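Local coordinates for signal recognition particle 19 kDa protein (Pyrococcus furiosus, PDB 3DLU) that probably binds 7S RNA directly and mediates binding of the 54 kDa subunit, helping the signal recognition particle target nascent membrane proteins to the cytoplasmic membrane, at residues R21-S26 against K83-I88; V6-L11 against G71-E76. One frame throughout, in Å; residues are numbered along the deposited sequence. Where two conformers were deposited one is given.

Contact 1: R21-S26 against K83-I88; sequences RIVPRS and KSLKLI
In the alpha/beta fold of SRP19, the long loop between strand 3-6 and helix 34-43 packs against the C-terminal helix 81-100, and I22, V23 and P24 meet L85 and K86 there. No hydrogen bond joins the two segments. The innermost contact is V23 CG1 on L85 CB at 3.7 Å; the same methyl lies 4.1 Å from K86 CG, so one branch of V23 rests between the bases of two successive helix side chains. With chi1 at -50° CG1 swings away from the carbonyl carbon of V23, and it is this methyl that reaches the helix. I22 crosses L85 at about a right angle, its CD1 meeting L85 CD1 at 3.7 Å. Further out, the extended chain of K86 crosses P24 at about a right angle, its CE touching the ring only at CD (4.1 Å), aliphatic carbon against aliphatic carbon. R21 links two carbonyls of the loop, V23 O through NH1 (3.0 Å, N-H...O 166°, the oxygen in the guanidinium plane) and L15 O through NE, and R25 CB packs on one guanidinium face. This is plain apolar packing of an irregular loop on a helix: the loop after strand 3-6 lies on the face of helix 81-100 where L85 also touches V6 of that strand.

Contact 2: V6-L11 against G71-E76; sequences VWPSEL and GMIVLE
V6 and I73 form an antiparallel hydrogen-bonded pair where strand 3-6 ends against strand 68-76. V6 N donates to I73 O over 2.7 Å in an almost straight bond (174°), and I73 N returns a bond to V6 O at 3.0 Å. V6 O also receives a CA-H...O contact from M72 CA at 3.5 Å.

Apolar contacts gather on the sheet face that carries V6 and I73. With V6 chi1 at 177°, CG2 is the branch left to meet L75, touching its CD1 at 3.7 Å. P8 CG lies 4.4 Å from I73 CD1. Helix 34-43 covers this side through I37, which touches both P8 and I73, while I88 of helix 81-100 packs on L75. W7 and M72 also pack on M72 and W7, respectively, of a second copy of the protein.

Beyond the pair, 7-11 turns away from the sheet. G71 O faces W7 and P8: it lies in the plane of the indole at its edge, 3.5 Å from W7 CD1, and 3.3 Å from P8 CD. This buried oxygen has no hydrogen-bond partner in the model. S9 CB sits over one indole face, toward the rim.

The turn is held by polar bonds within 6-11. W7 N donates to E10 OE1 (3.0 Å), meeting the carboxylate from above its plane, and E10 N bonds back to W7 O. E10 OE2 forms a salt bridge with K81, so both carboxylate oxygens are engaged. The outer strand of this chain's antiparallel sheet thus ends in a 3-10 turn, and helices 34-43 and 81-100 cover the face bearing V6, I73 and L75, an alpha/beta sandwich of sheet and helices.

How the contacts relate
From the N terminus the chain reaches 6-11 at the end of strand 3-6, then the loop 21-26, helix 34-43 and strand 47-56, before 71-76 on strand 68-76 closes contact 2. Helix 81-100 follows and brings in 83-88 to close contact 1. The segments alternate, so the two closures cross. Their centres lie about 11 Å apart and the contacts touch directly: I22 N lies 2.8 Å from E10 O, a probable hydrogen bond, and L85 CD2 packs on V6 CG1 at 3.6 Å. Contact 2 joins the end of the first strand to strand 68-76, whereas contact 1 lays the following loop on the C-terminal helix.

Contact 1: R21-S26 against K83-I88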
ATOM      1  N   ARG A  21      -1.346   4.742 -20.653  1.00 14.26           N
ATOM      2  CA  ARG A  21      -1.301   3.541 -21.477  1.00 14.07           C
ATOM      3  C   ARG A  21      -0.063   3.485 -22.375  1.00 14.41           C
ATOM      4  O   ARG A  21       0.286   4.469 -23.051  1.00 16.54           O
ATOM      5  CB  ARG A  21      -2.584   3.357 -22.315  1.00 15.59           C
ATOM      6  CG  ARG A  21      -2.484   2.142 -23.245  1.00 13.85           C
ATOM      7  CD  ARG A  21      -3.812   1.745 -23.879  1.00 17.93           C
ATOM      8  NE  ARG A  21      -4.488   2.885 -24.470  1.00 23.78           N
ATOM      9  CZ  ARG A  21      -4.190   3.405 -25.662  1.00 23.74           C
ATOM     10  NH1 ARG A  21      -3.222   2.890 -26.407  1.00 18.81           N
ATOM     11  NH2 ARG A  21      -4.866   4.457 -26.103  1.00 26.84           N
ATOM     12  N   ILE A  22       0.603   2.336 -22.338  0.50 12.78           N
ATOM     13  CA  ILE A  22       1.809   2.075 -23.109  0.50 17.70           C
ATOM     14  C   ILE A  22       1.480   1.307 -24.374  0.50 19.13           C
ATOM     15  O   ILE A  22       1.914   1.669 -25.463  0.50 26.51           O
ATOM     16  CB  ILE A  22       2.815   1.198 -22.311  0.50 21.26           C
ATOM     17  CG1 ILE A  22       3.223   1.877 -21.008  0.50 15.55           C
ATOM     18  CG2 ILE A  22       4.036   0.873 -23.155  0.50 30.33           C
ATOM     19  CD1 ILE A  22       4.529   1.370 -20.444  0.50  8.72           C
ATOM     20  N   VAL A  23       0.715   0.234 -24.230  1.00 16.45           N
ATOM     21  CA  VAL A  23       0.521  -0.688 -25.350  1.00 19.08           C
ATOM     22  C   VAL A  23      -0.614  -0.217 -26.274  1.00 13.47           C
ATOM     23  O   VAL A  23      -1.460   0.558 -25.856  1.00 16.20           O
ATOM     24  CB  VAL A  23       0.276  -2.113 -24.863  1.00 21.92           C
ATOM     25  CG1 VAL A  23       1.349  -2.510 -23.844  1.00 24.93           C
ATOM     26  CG2 VAL A  23      -1.071  -2.215 -24.237  1.00 19.48           C
ATOM     27  N   PRO A  24      -0.612  -0.673 -27.535  1.00 15.72           N
ATOM     28  CA  PRO A  24      -1.690  -0.280 -28.450  1.00 21.38           C
ATOM     29  C   PRO A  24      -3.055  -0.641 -27.886  1.00 17.24           C
ATOM     30  O   PRO A  24      -3.217  -1.665 -27.209  1.00 18.85           O
ATOM     31  CB  PRO A  24      -1.395  -1.095 -29.717  1.00 22.89           C
ATOM     32  CG  PRO A  24       0.084  -1.345 -29.652  1.00 21.12           C
ATOM     33  CD  PRO A  24       0.406  -1.508 -28.193  1.00 20.33           C
ATOM     34  N   ARG A  25      -4.035   0.199 -28.185  1.00 15.63           N
ATOM     35  CA  ARG A  25      -5.346   0.083 -27.574  1.00 19.85           C
ATOM     36  C   ARG A  25      -6.011  -1.274 -27.809  1.00 16.19           C
ATOM     37  O   ARG A  25      -6.661  -1.792 -26.913  1.00 18.69           O
ATOM     38  CB  ARG A  25      -6.265   1.217 -28.041  1.00 16.22           C
ATOM     39  CG  ARG A  25      -7.530   1.343 -27.214  1.00 20.57           C
ATOM     40  CD  ARG A  25      -8.438   2.452 -27.742  1.00 23.42           C
ATOM     41  NE  ARG A  25      -8.955   2.095 -29.059  1.00 33.05           N
ATOM     42  CZ  ARG A  25     -10.038   2.625 -29.612  1.00 27.97           C
ATOM     43  NH1 ARG A  25     -10.735   3.546 -28.962  1.00 27.92           N
ATOM     44  NH2 ARG A  25     -10.434   2.216 -30.812  1.00 20.77           N
ATOM     45  N   SER A  26      -5.865  -1.834 -29.014  1.00 16.80           N
ATOM     46  CA  SER A  26      -6.465  -3.136 -29.319  1.00 21.98           C
ATOM     47  C   SER A  26      -5.823  -4.309 -28.548  1.00 18.64           C
ATOM     48  O   SER A  26      -6.476  -5.333 -28.314  1.00 16.90           O
ATOM     49  CB  SER A  26      -6.439  -3.402 -30.827  1.00 23.56           C
ATOM     50  OG  SER A  26      -5.104  -3.424 -31.283  1.00 35.24           O
ATOM     51  N   LYS A  83       7.199  -5.981 -24.513  1.00 18.20           N
ATOM     52  CA  LYS A  83       6.656  -7.249 -24.985  1.00 22.32           C
ATOM     53  C   LYS A  83       5.905  -7.994 -23.881  1.00 21.95           C
ATOM     54  O   LYS A  83       4.883  -8.630 -24.139  1.00 15.05           O
ATOM     55  CB  LYS A  83       7.753  -8.137 -25.575  1.00 18.69           C
ATOM     56  CG  LYS A  83       7.266  -9.526 -25.962  1.00 20.29           C
ATOM     57  CD  LYS A  83       6.090  -9.458 -26.946  1.00 32.38           C
ATOM     58  CE  LYS A  83       5.727 -10.845 -27.469  1.00 25.03           C
ATOM     59  NZ  LYS A  83       4.533 -10.843 -28.380  1.00 25.88           N
ATOM     60  N   SER A  84       6.418  -7.934 -22.657  1.00 20.81           N
ATOM     61  CA  SER A  84       5.745  -8.581 -21.532  1.00 18.30           C
ATOM     62  C   SER A  84       4.350  -7.986 -21.281  1.00 11.12           C
ATOM     63  O   SER A  84       3.418  -8.712 -20.960  1.00 13.41           O
ATOM     64  CB  SER A  84       6.606  -8.477 -20.261  1.00 18.06           C
ATOM     65  OG  SER A  84       7.851  -9.147 -20.426  1.00 18.12           O
ATOM     66  N   LEU A  85       4.222  -6.664 -21.366  1.00 13.11           N
ATOM     67  CA  LEU A  85       2.920  -6.012 -21.207  1.00 15.43           C
ATOM     68  C   LEU A  85       1.925  -6.489 -22.261  1.00 16.12           C
ATOM     69  O   LEU A  85       0.760  -6.740 -21.956  1.00 14.20           O
ATOM     70  CB  LEU A  85       3.041  -4.493 -21.275  1.00 12.71           C
ATOM     71  CG  LEU A  85       3.754  -3.778 -20.118  1.00 11.60           C
ATOM     72  CD1 LEU A  85       3.863  -2.287 -20.400  1.00 14.96           C
ATOM     73  CD2 LEU A  85       3.053  -4.041 -18.775  1.00 13.75           C
ATOM     74  N   LYS A  86       2.382  -6.601 -23.502  1.00 12.33           N
ATOM     75  CA  LYS A  86       1.509  -7.113 -24.573  1.00 13.40           C
ATOM     76  C   LYS A  86       1.088  -8.567 -24.305  1.00 15.13           C
ATOM     77  O   LYS A  86      -0.087  -8.928 -24.451  1.00 15.23           O
ATOM     78  CB  LYS A  86       2.194  -6.992 -25.938  1.00 17.75           C
ATOM     79  CG  LYS A  86       2.372  -5.541 -26.417  1.00 19.56           C
ATOM     80  CD  LYS A  86       3.319  -5.481 -27.612  1.00 21.87           C
ATOM     81  CE  LYS A  86       3.598  -4.048 -28.025  1.00 26.80           C
ATOM     82  NZ  LYS A  86       4.711  -3.979 -29.006  1.00 55.91           N
ATOM     83  N   LEU A  87       2.040  -9.406 -23.903  1.00 11.76           N
ATOM     84  CA  LEU A  87       1.736 -10.801 -23.609  1.00 16.32           C
ATOM     85  C   LEU A  87       0.721 -10.893 -22.479  1.00 12.67           C
ATOM     86  O   LEU A  87      -0.203 -11.706 -22.522  1.00 14.40           O
ATOM     87  CB  LEU A  87       3.004 -11.558 -23.210  1.00 14.59           C
ATOM     88  CG  LEU A  87       3.987 -11.838 -24.346  1.00 17.73           C
ATOM     89  CD1 LEU A  87       5.328 -12.261 -23.755  1.00 15.59           C
ATOM     90  CD2 LEU A  87       3.408 -12.930 -25.241  1.00 23.53           C
ATOM     91  N   ILE A  88       0.912 -10.063 -21.456  1.00 16.00           N
ATOM     92  CA  ILE A  88       0.019 -10.055 -20.306  1.00  9.95           C
ATOM     93  C   ILE A  88      -1.390  -9.619 -20.706  1.00 17.41           C
ATOM     94  O   ILE A  88      -2.375 -10.268 -20.337  1.00 13.90           O
ATOM     95  CB  ILE A  88       0.563  -9.142 -19.195  1.00 11.93           C
ATOM     96  CG1 ILE A  88       1.753  -9.819 -18.525  1.00 11.98           C
ATOM     97  CG2 ILE A  88      -0.520  -8.833 -18.150  1.00 10.40           C
ATOM     98  CD1 ILE A  88       2.506  -8.904 -17.555  1.00 14.70           C
TER

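Contact 2: V6-L11 against G71-E76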
ATOM      1  N   VAL A   6       5.028  -3.441 -13.273  1.00 13.02           N
ATOM      2  CA  VAL A   6       3.845  -3.316 -14.120  1.00 15.57           C
ATOM      3  C   VAL A   6       2.803  -2.492 -13.377  1.00 16.86           C
ATOM      4  O   VAL A   6       2.400  -2.813 -12.254  1.00 14.07           O
ATOM      5  CB  VAL A   6       3.272  -4.680 -14.522  1.00 17.94           C
ATOM      6  CG1 VAL A   6       1.987  -4.504 -15.358  1.00 19.91           C
ATOM      7  CG2 VAL A   6       4.314  -5.485 -15.309  1.00 16.81           C
ATOM      8  N   TRP A   7       2.392  -1.398 -13.998  1.00 13.82           N
ATOM      9  CA  TRP A   7       1.362  -0.544 -13.445  1.00 14.42           C
ATOM     10  C   TRP A   7       0.120  -0.790 -14.331  1.00 13.82           C
ATOM     11  O   TRP A   7       0.204  -0.654 -15.555  1.00 13.33           O
ATOM     12  CB  TRP A   7       1.871   0.912 -13.475  1.00 15.26           C
ATOM     13  CG  TRP A   7       0.862   1.944 -13.085  1.00 17.05           C
ATOM     14  CD1 TRP A   7       0.067   1.938 -11.976  1.00 17.73           C
ATOM     15  CD2 TRP A   7       0.570   3.162 -13.784  1.00 14.55           C
ATOM     16  NE1 TRP A   7      -0.728   3.069 -11.955  1.00 17.05           N
ATOM     17  CE2 TRP A   7      -0.432   3.836 -13.053  1.00 13.60           C
ATOM     18  CE3 TRP A   7       1.052   3.744 -14.961  1.00 15.25           C
ATOM     19  CZ2 TRP A   7      -0.962   5.069 -13.463  1.00 15.53           C
ATOM     20  CZ3 TRP A   7       0.523   4.970 -15.368  1.00 13.97           C
ATOM     21  CH2 TRP A   7      -0.476   5.611 -14.617  1.00 15.23           C
ATOM     22  N   PRO A   8      -1.000  -1.238 -13.736  1.00 12.37           N
ATOM     23  CA  PRO A   8      -2.131  -1.705 -14.556  1.00 12.84           C
ATOM     24  C   PRO A   8      -2.562  -0.704 -15.639  1.00 14.06           C
ATOM     25  O   PRO A   8      -2.977  -1.114 -16.724  1.00 13.93           O
ATOM     26  CB  PRO A   8      -3.246  -1.901 -13.522  1.00 12.42           C
ATOM     27  CG  PRO A   8      -2.493  -2.297 -12.271  1.00 18.06           C
ATOM     28  CD  PRO A   8      -1.280  -1.385 -12.294  1.00 13.00           C
ATOM     29  N   SER A   9      -2.473   0.591 -15.367  1.00 12.77           N
ATOM     30  CA  SER A   9      -2.864   1.577 -16.393  1.00 14.26           C
ATOM     31  C   SER A   9      -2.061   1.473 -17.687  1.00 18.43           C
ATOM     32  O   SER A   9      -2.533   1.880 -18.752  1.00 13.28           O
ATOM     33  CB  SER A   9      -2.787   3.007 -15.835  1.00 12.92           C
ATOM     34  OG  SER A   9      -3.729   3.153 -14.786  1.00 17.41           O
ATOM     35  N   GLU A  10      -0.853   0.921 -17.598  1.00 13.10           N
ATOM     36  CA  GLU A  10      -0.004   0.743 -18.778  1.00 14.63           C
ATOM     37  C   GLU A  10      -0.672  -0.108 -19.859  1.00 12.77           C
ATOM     38  O   GLU A  10      -0.383   0.053 -21.035  1.00 13.93           O
ATOM     39  CB  GLU A  10       1.349   0.125 -18.383  1.00 11.55           C
ATOM     40  CG  GLU A  10       2.227   1.083 -17.551  1.00 15.14           C
ATOM     41  CD  GLU A  10       3.400   0.375 -16.877  1.00 19.23           C
ATOM     42  OE1 GLU A  10       3.374  -0.867 -16.769  1.00 15.30           O
ATOM     43  OE2 GLU A  10       4.344   1.064 -16.440  1.00 21.75           O
ATOM     44  N   LEU A  11      -1.579  -0.998 -19.460  1.00 12.81           N
ATOM     45  CA  LEU A  11      -2.227  -1.871 -20.427  1.00 12.75           C
ATOM     46  C   LEU A  11      -3.759  -1.745 -20.400  1.00 15.90           C
ATOM     47  O   LEU A  11      -4.469  -2.713 -20.675  1.00 16.41           O
ATOM     48  CB  LEU A  11      -1.795  -3.326 -20.206  1.00 12.71           C
ATOM     49  CG  LEU A  11      -2.072  -3.960 -18.845  1.00 14.86           C
ATOM     50  CD1 LEU A  11      -2.526  -5.430 -19.006  1.00 16.85           C
ATOM     51  CD2 LEU A  11      -0.839  -3.880 -17.947  1.00 20.31           C
ATOM     52  N   GLY A  71      -2.770  -0.004  -7.762  1.00 18.57           N
ATOM     53  CA  GLY A  71      -1.827  -1.078  -7.503  1.00 20.75           C
ATOM     54  C   GLY A  71      -0.614  -1.119  -8.398  1.00 17.31           C
ATOM     55  O   GLY A  71      -0.447  -0.278  -9.290  1.00 14.86           O
ATOM     56  N   MET A  72       0.241  -2.104  -8.146  1.00 16.08           N
ATOM     57  CA  MET A  72       1.437  -2.323  -8.951  1.00 15.28           C
ATOM     58  C   MET A  72       1.957  -3.718  -8.707  1.00 13.88           C
ATOM     59  O   MET A  72       1.680  -4.328  -7.664  1.00 14.46           O
ATOM     60  CB  MET A  72       2.538  -1.298  -8.636  1.00 16.19           C
ATOM     61  CG  MET A  72       3.168  -1.446  -7.239  1.00 22.56           C
ATOM     62  SD  MET A  72       4.612  -2.540  -7.125  1.00 26.23           S
ATOM     63  CE  MET A  72       5.990  -1.355  -7.244  1.00 18.10           C
ATOM     64  N   ILE A  73       2.685  -4.234  -9.682  1.00 15.05           N
ATOM     65  CA  ILE A  73       3.231  -5.581  -9.598  1.00 15.84           C
ATOM     66  C   ILE A  73       4.681  -5.483 -10.007  1.00 14.03           C
ATOM     67  O   ILE A  73       5.003  -4.832 -10.995  1.00 22.42           O
ATOM     68  CB  ILE A  73       2.527  -6.574 -10.569  1.00 18.37           C
ATOM     69  CG1 ILE A  73       1.005  -6.601 -10.366  1.00 16.42           C
ATOM     70  CG2 ILE A  73       3.096  -7.975 -10.388  1.00 14.19           C
ATOM     71  CD1 ILE A  73       0.239  -5.542 -11.148  1.00 21.32           C
ATOM     72  N   VAL A  74       5.565  -6.108  -9.240  1.00 11.08           N
ATOM     73  CA  VAL A  74       6.941  -6.257  -9.666  1.00 15.92           C
ATOM     74  C   VAL A  74       7.075  -7.685 -10.168  1.00 12.98           C
ATOM     75  O   VAL A  74       6.682  -8.626  -9.481  1.00 16.59           O
ATOM     76  CB  VAL A  74       7.922  -6.024  -8.496  1.00 14.82           C
ATOM     77  CG1 VAL A  74       9.342  -6.259  -8.961  1.00 13.59           C
ATOM     78  CG2 VAL A  74       7.760  -4.595  -7.944  1.00 16.87           C
ATOM     79  N   LEU A  75       7.615  -7.820 -11.382  0.50 13.79           N
ATOM     80  CA  LEU A  75       7.741  -9.098 -12.072  0.50 14.62           C
ATOM     81  C   LEU A  75       9.158  -9.324 -12.612  0.50 11.54           C
ATOM     82  O   LEU A  75       9.915  -8.376 -12.797  0.50 15.41           O
ATOM     83  CB  LEU A  75       6.763  -9.145 -13.253  0.50 14.43           C
ATOM     84  CG  LEU A  75       5.260  -9.112 -12.987  0.50 15.58           C
ATOM     85  CD1 LEU A  75       4.492  -9.035 -14.304  0.50 15.99           C
ATOM     86  CD2 LEU A  75       4.833 -10.332 -12.176  0.50 16.49           C
ATOM     87  N   GLU A  76       9.511 -10.586 -12.861  1.00 14.43           N
ATOM     88  CA  GLU A  76      10.701 -10.903 -13.637  1.00 18.94           C
ATOM     89  C   GLU A  76      10.257 -11.670 -14.871  1.00 19.79           C
ATOM     90  O   GLU A  76       9.440 -12.578 -14.770  1.00 19.79           O
ATOM     91  CB  GLU A  76      11.675 -11.752 -12.814  1.00 17.89           C
ATOM     92  CG  GLU A  76      12.462 -10.934 -11.831  1.00 25.82           C
ATOM     93  CD  GLU A  76      13.365 -11.778 -10.944  1.00 32.38           C
ATOM     94  OE1 GLU A  76      13.145 -12.998 -10.841  1.00 36.13           O
ATOM     95  OE2 GLU A  76      14.295 -11.203 -10.351  1.00 30.91           O
TER